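Local coordinates for protein glycoside hydrolase family 12 (Spirochaeta thermophila, PDB 5LU3) that probably degrades cellulose as a family 12 glycoside hydrolase, represented here by its calcium-binding carbohydrate-binding module of family 64, at residues L4-D7 / L8-Y12. Residues are numbered along the deposited sequence; the frame is centred on the assembly and turned at random.
Sequences LEMD and LPFSY
Met6 lays its side chain across one face of the Phe10 ring, four residues on along the same bend of chain. Its CG sits over the face, 4.0 Å from the ring centroid, as a CH-pi contact displaced toward the rim on the CD1 and CE1 side. The sulfur follows obliquely in a Met-aromatic contact, with SD also 3.7 Å from Phe10 CB. Met6 CG lies between its own backbone N and carbonyl carbon (chi1 60°), and a further bend at chi2 (72°) carries SD obliquely above Phe10 CG and takes CE on to CD2. Leu8 adds a second apolar neighbour to the thioether, its CD1 3.7 Å from Met6 SD and close to CE as well. With an alanine at Phe10, the CG and SD of Met6 would probably lose the ring they lie against, and the thioether tail would be freer to turn. The bend between the two residues includes a cis peptide bond before Pro9, and the carbonyl oxygens Asp7 O and Pro9 O come within 3.2 Å of each other without a hydrogen bond. The carboxylate of Asp7 leads off to the calcium ion, which it binds together with Asp24; Asp24 also accepts a hydrogen bond from Leu8 N, tying the bend to the metal site. Within this carbohydrate-binding module the stretch crosses from one sheet to the other: strand 4-5 runs parallel to strand 16-22, whose Trp20 meets Phe10 edge-to-face, while strand 10-13 pairs antiparallel with strand 80-85, whose Met83 touches Met6.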
# COMPACT_ATOMS: atom_id res chain seq x y z
N LEU A 4 3.59 9.44 -7.02
CA LEU A 4 4.65 8.89 -7.85
C LEU A 4 4.32 7.46 -8.19
O LEU A 4 4.02 6.64 -7.32
CB LEU A 4 5.99 8.99 -7.13
CG LEU A 4 6.35 10.43 -6.75
CD1 LEU A 4 7.73 10.43 -6.11
CD2 LEU A 4 6.29 11.38 -7.94
N GLU A 5 4.37 7.14 -9.47
CA GLU A 5 3.99 5.80 -9.90
C GLU A 5 5.07 4.78 -9.54
O GLU A 5 6.26 5.04 -9.64
CB GLU A 5 3.65 5.76 -11.39
CG GLU A 5 2.99 4.44 -11.79
CD GLU A 5 2.30 4.45 -13.12
OE1 GLU A 5 2.33 5.47 -13.83
OE2 GLU A 5 1.67 3.42 -13.48
N MET A 6 4.61 3.63 -9.07
CA MET A 6 5.47 2.50 -8.84
C MET A 6 4.81 1.20 -9.28
O MET A 6 3.62 1.18 -9.64
CB MET A 6 5.94 2.46 -7.39
CG MET A 6 4.84 2.37 -6.36
SD MET A 6 3.99 0.76 -6.24
CE MET A 6 2.85 1.18 -4.92
N ASP A 7 5.63 0.14 -9.28
CA ASP A 7 5.24 -1.18 -9.72
C ASP A 7 5.35 -2.12 -8.53
O ASP A 7 6.24 -1.97 -7.69
CB ASP A 7 6.18 -1.69 -10.84
CG ASP A 7 6.22 -0.75 -12.04
OD1 ASP A 7 5.12 -0.30 -12.46
OD2 ASP A 7 7.33 -0.45 -12.55
N LEU A 8 4.48 -3.11 -8.49
CA LEU A 8 4.58 -4.17 -7.49
C LEU A 8 5.53 -5.26 -7.93
O LEU A 8 5.69 -5.49 -9.16
CB LEU A 8 3.20 -4.75 -7.17
CG LEU A 8 2.46 -4.08 -6.01
CD1 LEU A 8 2.40 -2.60 -6.02
CD2 LEU A 8 1.07 -4.66 -5.87
N PRO A 9 6.18 -5.97 -6.99
CA PRO A 9 6.08 -5.76 -5.56
C PRO A 9 6.80 -4.48 -5.14
O PRO A 9 7.73 -4.05 -5.81
CB PRO A 9 6.78 -6.98 -4.98
CG PRO A 9 7.73 -7.39 -6.04
CD PRO A 9 7.07 -7.08 -7.32
N PHE A 10 6.34 -3.90 -4.03
CA PHE A 10 6.83 -2.64 -3.58
C PHE A 10 6.95 -2.65 -2.07
O PHE A 10 6.05 -3.13 -1.38
CB PHE A 10 5.89 -1.50 -4.00
CG PHE A 10 6.33 -0.15 -3.51
CD1 PHE A 10 7.33 0.54 -4.17
CD2 PHE A 10 5.74 0.45 -2.40
CE1 PHE A 10 7.74 1.80 -3.72
CE2 PHE A 10 6.14 1.70 -1.97
CZ PHE A 10 7.13 2.36 -2.62
N SER A 11 8.05 -2.14 -1.54
CA SER A 11 8.12 -1.89 -0.10
C SER A 11 8.84 -0.63 0.18
O SER A 11 9.56 -0.12 -0.65
CB SER A 11 8.77 -3.02 0.67
OG SER A 11 10.08 -3.21 0.25
N TYR A 12 8.57 -0.09 1.37
CA TYR A 12 9.27 1.11 1.79
C TYR A 12 9.58 0.98 3.28
O TYR A 12 8.77 0.47 4.05
CB TYR A 12 8.46 2.39 1.52
CG TYR A 12 9.28 3.60 1.72
CD1 TYR A 12 10.10 4.07 0.70
CD2 TYR A 12 9.30 4.24 2.95
CE1 TYR A 12 10.90 5.18 0.90
CE2 TYR A 12 10.12 5.32 3.16
CZ TYR A 12 10.92 5.79 2.13
OH TYR A 12 11.73 6.88 2.32